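Local structure of Cyclo(L-leucyl-L-leucyl) synthase (Staphylococcus haemolyticus, 6EZ3) at residues His22-Ile27 / Thr191-His196; Asp52-Leu57 / Arg105-Ser110. The protein joins two aminoacyl-tRNA-borne leucines into cyclo(L-leucyl-L-leucyl) without ATP, and can also incorporate other nonpolar amino acids such as phenylalanine and methionine. All blocks are in the same frame, centred on the assembly; numbering follows the deposited sequence.

Contact 1: His22-Ile27 / Thr191-His196; sequences HVILGI and TLMAYH. With SO4 (sulfate ion), chain H.
Ile24 is held to the neighbouring strand by both its backbone polar atoms: its N donates to Leu192 O at 2.8 Å, and its O accepts from Ala194 N at 2.8 Å with an N-H...O angle of 171°. Bonding to the two residues that flank its partner, Met193, is the parallel pattern, and the strand directions differ by 25°. The next bond, Gly26 N to Ala194 O, is longer at 3.2 Å.

The tight part is the middle, around Ile24, Met193 and Ala194. On the face carrying Val23 and Ala194, Val23 CG2 lies 3.7 Å from Ala194 CB, and Ala46 of helix 36-49 packs on Val23. On the other face Ile24 CG2 meets Met193 SD at 3.8 Å; bends at chi2 and chi3 fold the methionine chain back toward the isoleucine.

Both ends are looser. At the amino end the backbone bond from Leu192 N to His22 O is bent, and side chains do the holding: with His22 CG and Thr191 OG1 each anti to the backbone N (chi1 -176° and -177°), ND1 bonds OG1 at 2.8 Å in the ring plane. At the carboxyl end Gly26 O faces the Tyr195 ring edge, 3.6 Å from CD2. His196 NE2 bonds weakly to a sulfate, probably from the crystallisation liquor, while ND1, bonded to Tyr34 OH, lies over the Tyr195 ring.

With Ser54 OG bonded to NE2, the buried His22 ring has both nitrogens satisfied and its rotation fixed. Tyr195 OH bonds Ser28 OG, the probable nucleophile, so the hydrogen-bonded pairing with its apolar faces leads at its carboxyl end to the putative substrate site.

Contact 2: Asp52-Leu57 / Arg105-Ser110; sequences DFSILL and RIHRFS. With SO4 (sulfate ion), chain G.
Ile55, Leu56 and Leu57 pair in parallel with Ile106, His107 and Arg108, the strand axes 4.5 Å apart and their directions differing by 29°. Ile55 bonds on both sides of Ile106, its N to Arg105 O at 2.9 Å and its O to His107 N at 2.9 Å; Leu57 N then donates to His107 O at 2.7 Å. The pairing, which joins outermost strand 106-108 to the parallel sheet, fades at Phe109, whose N makes only a weak bond to Leu57 O. Just past the strand, the Phe109 ring meets Tyr171, probably involved in aminoacyl-tRNA binding, edge-to-face.

The Arg105 chain leaves anti to the backbone N and then bends at chi2 and chi3, which turns it back along strand 52-57. Its CD thereby lies over a face of the Phe53 ring, 4.3 Å from the centroid, a CH-pi contact offset toward the rim. Farther out, Arg105 NH1 forms a salt bridge with Asp52 OD2 at 2.7 Å; the carboxylate and guanidinium planes are 73° apart, and one oxygen does the work. Arg105 NH2 donates to sulfate O1 at 3.0 Å, the ion lying at the guanidinium edge, while NE is taken by Thr101 O.

Hydrophobic contacts follow. Leu57 CD2 touches Ile106 CG2 at 3.6 Å, on the face packed by helix 73-97 through Ile88 and Cys91. On the face of Leu56 and His107, the leucine CD1 meets the histidine CB, the two side chains crossing at about a right angle. Ser54 OG lies at the His107 ring edge but is hydrogen-bonded to His22 NE2.

Asp52 and Thr101 O orient the guanidinium; the sulfate, probably from the crystallisation liquor, adds a third bond in the crystal. The carboxylate probably offsets the arginine's charge in part, yet this edge can still attract an anion.

Contacts 1 and 2 share one sheet, their centres about 9 Å apart. Its consecutive parallel strands run 191-195, 22-26, 52-57, 106-108, the last outermost within the chain. Strands 22-26 and 52-57 join the two contacts directly, through Leu25 N to Ser54 O at 2.8 Å and Leu25 O to Leu56 N at 2.9 Å. Both segments of contact 2 fall in the chain between the two segments of contact 1. The helices between successive strands fit the Rossmann-like fold of this family. Both contacts lead toward the probable active site from their carboxyl ends, where Phe109 of contact 2 adjoins Tyr171 and Glu175, residues of the probable substrate site.

Contact 1: His22-Ile27 / Thr191-His196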
ATOM      1  N   HIS A  22      10.442  10.687  -6.486  1.00 43.89           N
ATOM      2  CA  HIS A  22      10.144   9.262  -6.401  1.00 42.42           C
ATOM      3  C   HIS A  22       8.654   8.983  -6.127  1.00 47.88           C
ATOM      4  O   HIS A  22       8.005   9.737  -5.387  1.00 51.44           O
ATOM      5  CB  HIS A  22      11.012   8.646  -5.308  1.00 42.89           C
ATOM      6  CG  HIS A  22      10.902   7.151  -5.155  1.00 46.81           C
ATOM      7  ND1 HIS A  22      10.008   6.565  -4.259  1.00 48.75           N
ATOM      8  CD2 HIS A  22      11.614   6.171  -5.744  1.00 48.30           C
ATOM      9  CE1 HIS A  22      10.194   5.262  -4.365  1.00 47.52           C
ATOM     10  NE2 HIS A  22      11.150   4.974  -5.233  1.00 47.64           N
ATOM     11  N   VAL A  23       8.132   7.871  -6.683  1.00 39.66           N
ATOM     12  CA  VAL A  23       6.762   7.397  -6.476  1.00 37.17           C
ATOM     13  C   VAL A  23       6.779   5.901  -6.087  1.00 43.30           C
ATOM     14  O   VAL A  23       7.664   5.151  -6.528  1.00 43.36           O
ATOM     15  CB  VAL A  23       5.818   7.694  -7.691  1.00 38.61           C
ATOM     16  CG1 VAL A  23       6.204   6.930  -8.974  1.00 36.90           C
ATOM     17  CG2 VAL A  23       4.365   7.436  -7.325  1.00 38.48           C
ATOM     18  N   ILE A  24       5.818   5.488  -5.245  1.00 39.64           N
ATOM     19  CA  ILE A  24       5.601   4.113  -4.845  1.00 39.46           C
ATOM     20  C   ILE A  24       4.317   3.755  -5.516  1.00 44.71           C
ATOM     21  O   ILE A  24       3.296   4.408  -5.288  1.00 46.28           O
ATOM     22  CB  ILE A  24       5.526   3.884  -3.299  1.00 43.01           C
ATOM     23  CG1 ILE A  24       6.863   4.262  -2.590  1.00 43.67           C
ATOM     24  CG2 ILE A  24       5.147   2.409  -2.978  1.00 43.57           C
ATOM     25  CD1 ILE A  24       6.776   4.379  -1.130  1.00 43.00           C
ATOM     26  N   LEU A  25       4.357   2.754  -6.391  1.00 40.19           N
ATOM     27  CA  LEU A  25       3.129   2.286  -7.026  1.00 38.30           C
ATOM     28  C   LEU A  25       2.620   1.136  -6.158  1.00 44.08           C
ATOM     29  O   LEU A  25       3.309   0.133  -5.981  1.00 43.62           O
ATOM     30  CB  LEU A  25       3.324   1.826  -8.483  1.00 36.86           C
ATOM     31  CG  LEU A  25       4.078   2.741  -9.430  1.00 39.33           C
ATOM     32  CD1 LEU A  25       4.341   2.038 -10.718  1.00 39.70           C
ATOM     33  CD2 LEU A  25       3.317   3.991  -9.725  1.00 38.63           C
ATOM     34  N   GLY A  26       1.470   1.340  -5.546  1.00 42.18           N
ATOM     35  CA  GLY A  26       0.834   0.325  -4.737  1.00 42.10           C
ATOM     36  C   GLY A  26      -0.026  -0.545  -5.631  1.00 49.37           C
ATOM     37  O   GLY A  26      -1.009  -0.060  -6.222  1.00 49.07           O
ATOM     38  N   ILE A  27       0.364  -1.840  -5.757  1.00 46.45           N
ATOM     39  CA  ILE A  27      -0.400  -2.854  -6.487  1.00 46.05           C
ATOM     40  C   ILE A  27      -1.090  -3.786  -5.461  1.00 50.94           C
ATOM     41  O   ILE A  27      -0.485  -4.174  -4.470  1.00 51.45           O
ATOM     42  CB  ILE A  27       0.455  -3.548  -7.561  1.00 49.00           C
ATOM     43  CG1 ILE A  27       0.762  -2.536  -8.693  1.00 48.99           C
ATOM     44  CG2 ILE A  27      -0.251  -4.788  -8.125  1.00 49.33           C
ATOM     45  CD1 ILE A  27       2.144  -2.596  -9.307  1.00 46.61           C
ATOM     46  N   THR A 191       8.993  10.778  -1.183  1.00 46.16           N
ATOM     47  CA  THR A 191       8.259   9.794  -1.989  1.00 44.31           C
ATOM     48  C   THR A 191       6.757  10.002  -1.848  1.00 48.67           C
ATOM     49  O   THR A 191       6.322  10.661  -0.906  1.00 48.03           O
ATOM     50  CB  THR A 191       8.700   8.365  -1.580  1.00 41.89           C
ATOM     51  OG1 THR A 191       8.063   7.365  -2.381  1.00 44.22           O
ATOM     52  CG2 THR A 191       8.509   8.080  -0.118  1.00 30.73           C
ATOM     53  N   LEU A 192       5.963   9.484  -2.813  1.00 46.18           N
ATOM     54  CA  LEU A 192       4.489   9.536  -2.786  1.00 45.47           C
ATOM     55  C   LEU A 192       3.982   8.107  -2.882  1.00 48.68           C
ATOM     56  O   LEU A 192       4.476   7.355  -3.723  1.00 51.14           O
ATOM     57  CB  LEU A 192       3.889  10.289  -4.002  1.00 45.30           C
ATOM     58  CG  LEU A 192       4.208  11.764  -4.261  1.00 49.77           C
ATOM     59  CD1 LEU A 192       3.768  12.150  -5.631  1.00 48.95           C
ATOM     60  CD2 LEU A 192       3.540  12.677  -3.249  1.00 53.31           C
ATOM     61  N   MET A 193       2.981   7.741  -2.081  1.00 40.63           N
ATOM     62  CA  MET A 193       2.329   6.461  -2.240  1.00 39.52           C
ATOM     63  C   MET A 193       1.150   6.714  -3.232  1.00 44.87           C
ATOM     64  O   MET A 193       0.266   7.528  -2.918  1.00 45.64           O
ATOM     65  CB  MET A 193       1.842   5.973  -0.900  1.00 42.02           C
ATOM     66  CG  MET A 193       0.939   4.802  -1.007  1.00 46.77           C
ATOM     67  SD  MET A 193       1.814   3.275  -1.377  1.00 52.57           S
ATOM     68  CE  MET A 193       2.863   3.116   0.114  1.00 48.71           C
ATOM     69  N   ALA A 194       1.183   6.100  -4.462  1.00 41.43           N
ATOM     70  CA  ALA A 194       0.171   6.270  -5.520  1.00 40.64           C
ATOM     71  C   ALA A 194      -0.806   5.081  -5.594  1.00 46.21           C
ATOM     72  O   ALA A 194      -0.388   3.929  -5.731  1.00 47.75           O
ATOM     73  CB  ALA A 194       0.849   6.472  -6.857  1.00 40.87           C
ATOM     74  N   TYR A 195      -2.099   5.368  -5.500  1.00 41.97           N
ATOM     75  CA  TYR A 195      -3.150   4.366  -5.570  1.00 43.55           C
ATOM     76  C   TYR A 195      -4.338   4.874  -6.426  1.00 53.47           C
ATOM     77  O   TYR A 195      -4.338   6.044  -6.821  1.00 55.51           O
ATOM     78  CB  TYR A 195      -3.582   3.999  -4.157  1.00 44.73           C
ATOM     79  CG  TYR A 195      -4.317   2.684  -4.046  1.00 45.45           C
ATOM     80  CD1 TYR A 195      -5.631   2.641  -3.604  1.00 48.30           C
ATOM     81  CD2 TYR A 195      -3.671   1.477  -4.299  1.00 45.31           C
ATOM     82  CE1 TYR A 195      -6.303   1.428  -3.447  1.00 50.21           C
ATOM     83  CE2 TYR A 195      -4.333   0.260  -4.165  1.00 46.02           C
ATOM     84  CZ  TYR A 195      -5.650   0.238  -3.725  1.00 53.24           C
ATOM     85  OH  TYR A 195      -6.333  -0.952  -3.573  1.00 50.07           O
ATOM     86  N   HIS A 196      -5.326   4.009  -6.755  1.00 49.83           N
ATOM     87  CA  HIS A 196      -6.464   4.387  -7.620  1.00 48.66           C
ATOM     88  C   HIS A 196      -7.677   4.961  -6.928  1.00 53.21           C
ATOM     89  O   HIS A 196      -8.562   5.487  -7.592  1.00 54.18           O
ATOM     90  CB  HIS A 196      -6.907   3.181  -8.435  1.00 48.92           C
ATOM     91  CG  HIS A 196      -7.545   2.094  -7.614  1.00 51.34           C
ATOM     92  ND1 HIS A 196      -6.788   1.158  -6.938  1.00 52.28           N
ATOM     93  CD2 HIS A 196      -8.851   1.821  -7.410  1.00 51.85           C
ATOM     94  CE1 HIS A 196      -7.653   0.339  -6.372  1.00 50.98           C
ATOM     95  NE2 HIS A 196      -8.901   0.699  -6.622  1.00 51.29           N
TER
HETATM   96  S   SO4 H 302     -12.335  -0.781  -5.639  1.00130.34           S
HETATM   97  O1  SO4 H 302     -12.554   0.651  -5.408  1.00130.09           O
HETATM   98  O2  SO4 H 302     -13.449  -1.554  -5.067  1.00131.37           O
HETATM   99  O3  SO4 H 302     -12.271  -1.039  -7.080  1.00129.44           O
HETATM  100  O4  SO4 H 302     -11.081  -1.188  -4.992  1.00128.88           O

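Contact 2: Asp52-Leu57 / Arg105-Ser110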
ATOM      1  N   ASP A  52      12.620   8.306 -10.135  1.00 48.14           N
ATOM      2  CA  ASP A  52      12.680   6.918  -9.684  1.00 46.57           C
ATOM      3  C   ASP A  52      11.317   6.452  -9.151  1.00 50.38           C
ATOM      4  O   ASP A  52      10.512   7.277  -8.713  1.00 52.50           O
ATOM      5  CB  ASP A  52      13.702   6.848  -8.548  1.00 47.99           C
ATOM      6  CG  ASP A  52      14.451   5.552  -8.435  1.00 66.01           C
ATOM      7  OD1 ASP A  52      15.365   5.470  -7.579  1.00 69.42           O
ATOM      8  OD2 ASP A  52      14.141   4.619  -9.205  1.00 74.03           O
ATOM      9  N   PHE A  53      11.071   5.135  -9.137  1.00 43.88           N
ATOM     10  CA  PHE A  53       9.859   4.542  -8.568  1.00 42.38           C
ATOM     11  C   PHE A  53      10.181   3.208  -7.942  1.00 45.76           C
ATOM     12  O   PHE A  53      11.213   2.601  -8.233  1.00 45.07           O
ATOM     13  CB  PHE A  53       8.746   4.373  -9.612  1.00 44.52           C
ATOM     14  CG  PHE A  53       9.063   3.390 -10.720  1.00 46.00           C
ATOM     15  CD1 PHE A  53       8.622   2.075 -10.650  1.00 47.60           C
ATOM     16  CD2 PHE A  53       9.812   3.781 -11.826  1.00 48.53           C
ATOM     17  CE1 PHE A  53       8.958   1.159 -11.639  1.00 48.45           C
ATOM     18  CE2 PHE A  53      10.140   2.864 -12.820  1.00 51.55           C
ATOM     19  CZ  PHE A  53       9.687   1.564 -12.730  1.00 49.27           C
ATOM     20  N   SER A  54       9.274   2.752  -7.098  1.00 42.60           N
ATOM     21  CA  SER A  54       9.286   1.489  -6.373  1.00 41.25           C
ATOM     22  C   SER A  54       7.899   0.948  -6.556  1.00 45.26           C
ATOM     23  O   SER A  54       6.961   1.713  -6.811  1.00 45.16           O
ATOM     24  CB  SER A  54       9.440   1.754  -4.878  1.00 44.00           C
ATOM     25  OG  SER A  54      10.788   1.896  -4.473  1.00 58.32           O
ATOM     26  N   ILE A  55       7.741  -0.341  -6.338  1.00 41.48           N
ATOM     27  CA  ILE A  55       6.441  -0.991  -6.343  1.00 40.71           C
ATOM     28  C   ILE A  55       6.245  -1.657  -4.973  1.00 45.30           C
ATOM     29  O   ILE A  55       7.167  -2.254  -4.425  1.00 44.74           O
ATOM     30  CB  ILE A  55       6.319  -1.962  -7.539  1.00 43.68           C
ATOM     31  CG1 ILE A  55       6.215  -1.180  -8.874  1.00 43.88           C
ATOM     32  CG2 ILE A  55       5.142  -2.915  -7.385  1.00 42.64           C
ATOM     33  CD1 ILE A  55       7.259  -1.459  -9.791  1.00 44.56           C
ATOM     34  N   LEU A  56       5.080  -1.486  -4.390  1.00 43.65           N
ATOM     35  CA  LEU A  56       4.770  -2.118  -3.127  1.00 43.93           C
ATOM     36  C   LEU A  56       3.634  -3.073  -3.386  1.00 48.33           C
ATOM     37  O   LEU A  56       2.577  -2.681  -3.897  1.00 48.52           O
ATOM     38  CB  LEU A  56       4.450  -1.120  -1.998  1.00 44.31           C
ATOM     39  CG  LEU A  56       4.488  -1.744  -0.583  1.00 51.07           C
ATOM     40  CD1 LEU A  56       5.920  -1.984  -0.105  1.00 51.40           C
ATOM     41  CD2 LEU A  56       3.702  -0.920   0.434  1.00 56.82           C
ATOM     42  N   LEU A  57       3.908  -4.345  -3.147  1.00 45.27           N
ATOM     43  CA  LEU A  57       2.983  -5.456  -3.313  1.00 46.08           C
ATOM     44  C   LEU A  57       2.511  -5.896  -1.914  1.00 54.30           C
ATOM     45  O   LEU A  57       3.137  -5.542  -0.911  1.00 55.76           O
ATOM     46  CB  LEU A  57       3.775  -6.572  -3.998  1.00 46.15           C
ATOM     47  CG  LEU A  57       3.587  -6.839  -5.491  1.00 49.83           C
ATOM     48  CD1 LEU A  57       3.302  -5.613  -6.307  1.00 51.54           C
ATOM     49  CD2 LEU A  57       4.765  -7.585  -6.040  1.00 49.28           C
ATOM     50  N   ARG A 105      13.737  -2.592  -6.556  1.00 48.32           N
ATOM     51  CA  ARG A 105      12.619  -1.843  -7.114  1.00 46.96           C
ATOM     52  C   ARG A 105      11.272  -2.336  -6.618  1.00 49.97           C
ATOM     53  O   ARG A 105      10.388  -1.497  -6.475  1.00 50.86           O
ATOM     54  CB  ARG A 105      12.666  -1.867  -8.651  1.00 47.69           C
ATOM     55  CG  ARG A 105      11.832  -0.790  -9.392  1.00 54.67           C
ATOM     56  CD  ARG A 105      12.589   0.484  -9.748  1.00 49.60           C
ATOM     57  NE  ARG A 105      13.897   0.224 -10.342  1.00 51.60           N
ATOM     58  CZ  ARG A 105      14.699   1.161 -10.833  1.00 72.75           C
ATOM     59  NH1 ARG A 105      14.324   2.436 -10.830  1.00 63.34           N
ATOM     60  NH2 ARG A 105      15.877   0.831 -11.345  1.00 63.40           N
ATOM     61  N   ILE A 106      11.080  -3.677  -6.410  1.00 45.43           N
ATOM     62  CA  ILE A 106       9.795  -4.289  -5.950  1.00 43.48           C
ATOM     63  C   ILE A 106       9.908  -4.741  -4.499  1.00 48.12           C
ATOM     64  O   ILE A 106      10.887  -5.412  -4.134  1.00 49.53           O
ATOM     65  CB  ILE A 106       9.325  -5.473  -6.866  1.00 44.40           C
ATOM     66  CG1 ILE A 106       9.385  -5.099  -8.362  1.00 43.76           C
ATOM     67  CG2 ILE A 106       7.942  -5.967  -6.463  1.00 41.79           C
ATOM     68  CD1 ILE A 106       9.359  -6.246  -9.323  1.00 41.49           C
ATOM     69  N   HIS A 107       8.910  -4.393  -3.679  1.00 43.92           N
ATOM     70  CA  HIS A 107       8.863  -4.755  -2.254  1.00 43.84           C
ATOM     71  C   HIS A 107       7.490  -5.237  -1.845  1.00 51.49           C
ATOM     72  O   HIS A 107       6.507  -4.986  -2.538  1.00 50.61           O
ATOM     73  CB  HIS A 107       9.224  -3.574  -1.347  1.00 43.43           C
ATOM     74  CG  HIS A 107      10.448  -2.807  -1.724  1.00 45.96           C
ATOM     75  ND1 HIS A 107      10.364  -1.468  -2.089  1.00 47.43           N
ATOM     76  CD2 HIS A 107      11.747  -3.164  -1.672  1.00 46.96           C
ATOM     77  CE1 HIS A 107      11.607  -1.082  -2.332  1.00 46.82           C
ATOM     78  NE2 HIS A 107      12.477  -2.044  -2.059  1.00 46.97           N
ATOM     79  N   ARG A 108       7.427  -5.891  -0.699  1.00 52.08           N
ATOM     80  CA  ARG A 108       6.209  -6.347  -0.051  1.00 54.46           C
ATOM     81  C   ARG A 108       6.166  -5.638   1.326  1.00 63.61           C
ATOM     82  O   ARG A 108       7.236  -5.313   1.853  1.00 63.73           O
ATOM     83  CB  ARG A 108       6.311  -7.846   0.162  1.00 55.73           C
ATOM     84  CG  ARG A 108       6.175  -8.676  -1.086  1.00 62.62           C
ATOM     85  CD  ARG A 108       6.091 -10.143  -0.688  1.00 69.15           C
ATOM     86  NE  ARG A 108       4.770 -10.549  -0.183  1.00 65.71           N
ATOM     87  CZ  ARG A 108       4.449 -11.805   0.104  1.00 73.54           C
ATOM     88  NH1 ARG A 108       5.346 -12.772  -0.035  1.00 66.78           N
ATOM     89  NH2 ARG A 108       3.226 -12.107   0.523  1.00 54.40           N
ATOM     90  N   PHE A 109       4.990  -5.421   1.950  1.00 63.27           N
ATOM     91  CA  PHE A 109       5.092  -4.757   3.254  1.00 64.76           C
ATOM     92  C   PHE A 109       5.610  -5.684   4.371  1.00 68.58           C
ATOM     93  O   PHE A 109       5.856  -5.220   5.485  1.00 69.25           O
ATOM     94  CB  PHE A 109       3.829  -4.005   3.672  1.00 67.69           C
ATOM     95  CG  PHE A 109       2.489  -4.668   3.556  1.00 70.86           C
ATOM     96  CD1 PHE A 109       2.034  -5.534   4.552  1.00 75.51           C
ATOM     97  CD2 PHE A 109       1.613  -4.314   2.539  1.00 73.97           C
ATOM     98  CE1 PHE A 109       0.750  -6.094   4.491  1.00 76.37           C
ATOM     99  CE2 PHE A 109       0.335  -4.882   2.469  1.00 77.46           C
ATOM    100  CZ  PHE A 109      -0.088  -5.761   3.451  1.00 75.65           C
ATOM    101  N   SER A 110       5.905  -6.948   4.015  1.00 63.66           N
ATOM    102  CA  SER A 110       6.424  -8.012   4.873  1.00 62.50           C
ATOM    103  C   SER A 110       7.925  -8.102   4.842  1.00 64.68           C
ATOM    104  O   SER A 110       8.523  -8.856   5.618  1.00 65.16           O
ATOM    105  CB  SER A 110       5.883  -9.342   4.386  1.00 66.36           C
ATOM    106  OG  SER A 110       4.753  -9.644   5.175  1.00 80.25           O
TER
HETATM  107  S   SO4 G 301      18.812   2.213 -13.254  1.00 93.81           S
HETATM  108  O1  SO4 G 301      17.730   2.884 -12.513  1.00 93.92           O
HETATM  109  O2  SO4 G 301      18.219   1.559 -14.422  1.00 92.79           O
HETATM  110  O3  SO4 G 301      19.805   3.221 -13.670  1.00 94.06           O
HETATM  111  O4  SO4 G 301      19.493   1.217 -12.402  1.00 92.65           O